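Local coordinates for RctB replication initiator protein (PDB 5UBD) that probably helps to start replication of the second chromosome of Vibrio cholerae, as an initiator protein whose N-terminal helix-turn-helix domain is likely to bind DNA, at residues 95-100 / 111-116; 15-20 / 62-67. The protein carries 1 engineered substitution. All blocks are in the same frame, centred on the assembly; numbering follows the deposited sequence.

Interaction 1. Residues 95-100 / 111-116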
# COMPACT_ATOMS: atom_id res chain seq x y z
N LYS A 95 8.18 -0.51 3.12
CA LYS A 95 9.30 0.41 3.00
C LYS A 95 8.81 1.68 2.30
O LYS A 95 8.28 1.60 1.18
CB LYS A 95 10.46 -0.22 2.23
CG LYS A 95 11.58 0.76 1.91
CD LYS A 95 12.67 0.11 1.06
CE LYS A 95 13.77 1.11 0.74
NZ LYS A 95 14.35 1.72 1.98
N GLN A 96 8.98 2.82 2.95
CA GLN A 96 8.52 4.09 2.40
C GLN A 96 9.55 4.64 1.42
O GLN A 96 10.74 4.72 1.73
CB GLN A 96 8.26 5.09 3.52
CG GLN A 96 7.15 4.66 4.47
CD GLN A 96 7.23 5.34 5.83
OE1 GLN A 96 6.35 6.13 6.20
NE2 GLN A 96 8.28 5.04 6.58
N ILE A 97 9.10 5.02 0.23
CA ILE A 97 9.96 5.45 -0.86
C ILE A 97 9.57 6.88 -1.24
O ILE A 97 8.39 7.13 -1.48
CB ILE A 97 9.87 4.53 -2.08
CG1 ILE A 97 10.32 3.12 -1.71
CG2 ILE A 97 10.68 5.10 -3.25
CD1 ILE A 97 10.14 2.11 -2.82
N PRO A 98 10.51 7.82 -1.29
CA PRO A 98 10.16 9.18 -1.73
C PRO A 98 9.75 9.20 -3.19
O PRO A 98 10.25 8.45 -4.02
CB PRO A 98 11.45 9.97 -1.49
CG PRO A 98 12.54 8.94 -1.51
CD PRO A 98 11.93 7.70 -0.92
N VAL A 99 8.81 10.10 -3.50
CA VAL A 99 8.13 10.09 -4.78
C VAL A 99 8.05 11.49 -5.36
O VAL A 99 8.13 12.50 -4.65
CB VAL A 99 6.72 9.47 -4.65
CG1 VAL A 99 5.71 10.52 -4.20
CG2 VAL A 99 6.31 8.83 -5.94
N ARG A 100 7.90 11.55 -6.68
CA ARG A 100 7.70 12.79 -7.42
C ARG A 100 6.75 12.52 -8.58
O ARG A 100 6.96 11.58 -9.34
CB ARG A 100 9.02 13.36 -7.93
CG ARG A 100 8.89 14.24 -9.17
CD ARG A 100 10.23 14.78 -9.62
NE ARG A 100 10.17 15.27 -11.00
CZ ARG A 100 10.59 14.57 -12.05
NH1 ARG A 100 11.10 13.35 -11.89
NH2 ARG A 100 10.50 15.08 -13.27
N LEU A 111 5.42 6.26 -1.76
CA LEU A 111 5.26 4.92 -2.32
C LEU A 111 5.67 3.88 -1.28
O LEU A 111 6.65 4.07 -0.55
CB LEU A 111 6.11 4.77 -3.59
CG LEU A 111 6.19 3.37 -4.20
CD1 LEU A 111 4.84 2.93 -4.73
CD2 LEU A 111 7.25 3.33 -5.29
N HIS A 112 4.92 2.79 -1.21
CA HIS A 112 5.12 1.77 -0.18
C HIS A 112 5.38 0.41 -0.82
O HIS A 112 4.57 -0.06 -1.63
CB HIS A 112 3.92 1.70 0.76
CG HIS A 112 3.66 2.98 1.49
ND1 HIS A 112 3.13 4.09 0.87
CD2 HIS A 112 3.86 3.33 2.78
CE1 HIS A 112 3.01 5.07 1.75
NE2 HIS A 112 3.45 4.64 2.91
N ARG A 113 6.48 -0.21 -0.44
CA ARG A 113 6.91 -1.48 -1.01
C ARG A 113 6.85 -2.56 0.05
O ARG A 113 7.34 -2.36 1.17
CB ARG A 113 8.33 -1.36 -1.58
CG ARG A 113 8.92 -2.67 -2.07
CD ARG A 113 10.31 -2.43 -2.64
NE ARG A 113 10.25 -1.57 -3.82
CZ ARG A 113 11.29 -0.89 -4.30
NH1 ARG A 113 12.47 -0.95 -3.70
NH2 ARG A 113 11.13 -0.13 -5.38
N PHE A 114 6.25 -3.70 -0.29
CA PHE A 114 6.20 -4.83 0.63
C PHE A 114 7.60 -5.32 0.95
O PHE A 114 8.48 -5.37 0.08
CB PHE A 114 5.38 -5.98 0.03
CG PHE A 114 3.90 -5.74 0.04
CD1 PHE A 114 3.15 -6.04 1.17
CD2 PHE A 114 3.26 -5.23 -1.07
CE1 PHE A 114 1.78 -5.83 1.18
CE2 PHE A 114 1.89 -5.01 -1.07
CZ PHE A 114 1.15 -5.32 0.06
N ILE A 115 7.81 -5.69 2.21
CA ILE A 115 9.10 -6.14 2.70
C ILE A 115 9.05 -7.65 2.88
O ILE A 115 8.07 -8.20 3.41
CB ILE A 115 9.47 -5.43 4.02
CG1 ILE A 115 9.70 -3.94 3.75
CG2 ILE A 115 10.70 -6.06 4.65
CD1 ILE A 115 10.06 -3.13 4.96
N ASN A 116 10.10 -8.32 2.43
CA ASN A 116 10.20 -9.77 2.55
C ASN A 116 10.14 -10.18 4.02
O ASN A 116 10.87 -9.61 4.85
CB ASN A 116 11.51 -10.25 1.92
CG ASN A 116 11.52 -11.74 1.64
OD1 ASN A 116 11.03 -12.55 2.43
ND2 ASN A 116 12.09 -12.12 0.51
O HOH W 1 3.75 6.56 4.83
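Ile97 lays its CD1 methyl over one face of the Arg113 guanidinium. The methyl sits 3.5 Å from Arg113 CZ, above the centre of the plane. Two torsions bring the groups together. The CG1 branch of Ile97 lies anti to the carbonyl carbon (chi1 -62°), and the Arg113 chain bends at chi3 (-64°). The same methyl also touches Leu111, with Ile97 CD1 and Leu111 CD2 4.0 Å apart. Lys95 is on this face too, but its chain leads away from the partner strand. Near it, the CD1 of Ile115 packs against Lys95 CB at 4.0 Å.

The other face carries Gln96 and His112, side by side and pointing the same way. Gln96 CG approaches the imidazole obliquely, 3.9 Å from His112 CD2. The amide and ring planes are 37° apart. A water in the plane of the ring joins their ends. It lies 2.7 Å from His112 NE2 and donates a hydrogen bond to Gln96 OE1.

Strands 94-101 and 111-114 are the two arms of an antiparallel beta hairpin. Lys95 pairs with Arg113, and Ile97 with Leu111, through two backbone hydrogen bonds each. The bond from Ile97 N to Leu111 O is 2.7 Å long. Gln96 and His112 form the non-hydrogen-bonded pair between them. Strand 20-22 flanks 111-114 on its other edge. There His112 ND1 bonds to Leu20 O, and Arg113 NE forms a salt bridge with Glu22.

The two nitrogens of the His112 ring thus have separate partners, which should fix its rotation. The guanidinium of Arg113 offers a flat face to an aliphatic methyl while its NE meets a carboxylate. The contact therefore combines apolar cover with charge pairing on one face, and a water bridge on the other.

Interaction 2. Residues 15-20 / 62-67; sequences HKDGHL and LVSTTE
Thr66 reaches Asp17 with its hydroxyl and its backbone together. Its CB lies 3.4 Å from Asp17 O. With chi1 at -66°, OG1 stands beside the backbone N, and the two donors face the same carbonyl. Thr66 OG1 donates to Asp17 O at 2.8 Å, from above the carbonyl plane. Thr66 N donates to this oxygen in the plane. At the tip, OG1 also bonds to Arg78 of helix 78-91.

Thr65 repeats the scheme at His19 O, two residues further along the chain. Thr65 N is 3.0 Å from His19 O, and Thr65 OG1 adds a longer bond to it at 3.3 Å. Gly18 lies between the two carbonyls, and its backbone passes close to Thr65. Leu20 CD2 packs on Ser64 CB at 3.7 Å.

Ser64 is the N-cap of helix 65-70. Ser64 OG accepts from Glu67 N at 3.2 Å, and Ser64 N donates to Glu67 OE1 in return, a capping box.

The carbonyls of Asp17 and His19 each take two bonds from the first turn of the helix. They satisfy the N-H groups of Thr65 and Thr66 there, and so hold segment 15-20 against the helix start.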
# COMPACT_ATOMS: atom_id res chain seq x y z
N HIS A 15 -1.09 13.41 -6.80
CA HIS A 15 -1.05 13.25 -5.35
C HIS A 15 -2.45 13.27 -4.73
O HIS A 15 -2.62 12.75 -3.63
CB HIS A 15 -0.13 14.29 -4.70
CG HIS A 15 -0.62 15.70 -4.79
ND1 HIS A 15 -0.20 16.58 -5.76
CD2 HIS A 15 -1.47 16.41 -3.99
CE1 HIS A 15 -0.76 17.76 -5.56
NE2 HIS A 15 -1.56 17.68 -4.50
N LYS A 16 -3.47 13.81 -5.44
CA LYS A 16 -4.85 13.74 -4.94
C LYS A 16 -5.28 12.30 -4.66
O LYS A 16 -6.13 12.08 -3.78
CB LYS A 16 -5.87 14.36 -5.92
CG LYS A 16 -5.92 15.88 -6.13
CD LYS A 16 -5.97 16.72 -4.86
CE LYS A 16 -5.50 18.16 -5.18
NZ LYS A 16 -5.94 18.75 -6.49
N ASP A 17 -4.70 11.31 -5.35
CA ASP A 17 -5.12 9.92 -5.20
C ASP A 17 -4.61 9.29 -3.91
O ASP A 17 -5.10 8.21 -3.53
CB ASP A 17 -4.66 9.09 -6.40
CG ASP A 17 -5.11 9.67 -7.73
OD1 ASP A 17 -6.20 10.28 -7.78
OD2 ASP A 17 -4.37 9.51 -8.73
N GLY A 18 -3.65 9.91 -3.25
CA GLY A 18 -3.17 9.42 -1.97
C GLY A 18 -1.93 8.55 -2.08
O GLY A 18 -1.27 8.46 -3.12
N HIS A 19 -1.63 7.88 -0.96
CA HIS A 19 -0.44 7.05 -0.88
C HIS A 19 -0.46 5.95 -1.94
O HIS A 19 -1.52 5.50 -2.38
CB HIS A 19 -0.32 6.43 0.51
CG HIS A 19 0.03 7.41 1.59
ND1 HIS A 19 1.23 8.09 1.63
CD2 HIS A 19 -0.66 7.81 2.69
CE1 HIS A 19 1.26 8.86 2.69
NE2 HIS A 19 0.12 8.71 3.35
N LEU A 20 0.73 5.54 -2.36
CA LEU A 20 0.89 4.55 -3.41
C LEU A 20 1.49 3.27 -2.85
O LEU A 20 2.25 3.29 -1.88
CB LEU A 20 1.76 5.08 -4.54
CG LEU A 20 1.19 6.29 -5.31
CD1 LEU A 20 2.26 6.93 -6.17
CD2 LEU A 20 0.02 5.85 -6.16
N LEU A 62 1.10 -0.22 -9.94
CA LEU A 62 0.83 0.58 -8.75
C LEU A 62 -0.64 0.48 -8.40
O LEU A 62 -1.49 0.15 -9.23
CB LEU A 62 1.21 2.06 -8.96
CG LEU A 62 2.66 2.38 -9.30
CD1 LEU A 62 2.80 3.85 -9.67
CD2 LEU A 62 3.56 2.04 -8.13
N VAL A 63 -0.93 0.76 -7.13
CA VAL A 63 -2.28 0.88 -6.61
C VAL A 63 -2.30 2.07 -5.66
O VAL A 63 -1.42 2.19 -4.79
CB VAL A 63 -2.75 -0.39 -5.87
CG1 VAL A 63 -4.17 -0.22 -5.36
CG2 VAL A 63 -2.65 -1.61 -6.77
N SER A 64 -3.28 2.95 -5.81
CA SER A 64 -3.35 4.15 -4.98
C SER A 64 -4.43 3.99 -3.92
O SER A 64 -5.31 3.12 -4.01
CB SER A 64 -3.61 5.40 -5.82
OG SER A 64 -4.97 5.47 -6.21
N THR A 65 -4.36 4.86 -2.91
CA THR A 65 -5.36 4.85 -1.84
C THR A 65 -6.77 5.08 -2.39
O THR A 65 -7.71 4.38 -2.00
CB THR A 65 -5.01 5.90 -0.80
OG1 THR A 65 -3.85 5.48 -0.07
CG2 THR A 65 -6.17 6.12 0.17
N THR A 66 -6.92 6.04 -3.30
CA THR A 66 -8.22 6.30 -3.91
C THR A 66 -8.75 5.06 -4.62
O THR A 66 -9.95 4.74 -4.53
CB THR A 66 -8.13 7.48 -4.88
OG1 THR A 66 -7.84 8.67 -4.14
CG2 THR A 66 -9.44 7.67 -5.63
N GLU A 67 -7.87 4.33 -5.32
CA GLU A 67 -8.29 3.08 -5.94
C GLU A 67 -8.80 2.09 -4.90
O GLU A 67 -9.76 1.36 -5.15
CB GLU A 67 -7.13 2.47 -6.73
CG GLU A 67 -6.80 3.21 -8.01
CD GLU A 67 -5.66 2.56 -8.77
OE1 GLU A 67 -4.49 2.89 -8.50
OE2 GLU A 67 -5.95 1.71 -9.64

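Overall arrangement
Both contacts reach the same mixed sheet, and their centres are about 13 Å apart. Interaction 2 closes first along the chain, and interaction 1 follows in series. The strand order is 8-9, 94-101, 111-114, 20-22, 62-64. Interaction 1 is the hairpin of the second and third strands, while interaction 2 lies where strand 20-22 begins and 62-64 runs into helix 65-70. They meet where strands 111-114 and 20-22 adjoin: His112 N probably bonds to Leu20 O, and Leu111 packs on Leu20 and Leu62. The sheet thus ties the hairpin to helix 65-70 within the helix-turn-helix family domain of this probable DNA-binding initiator.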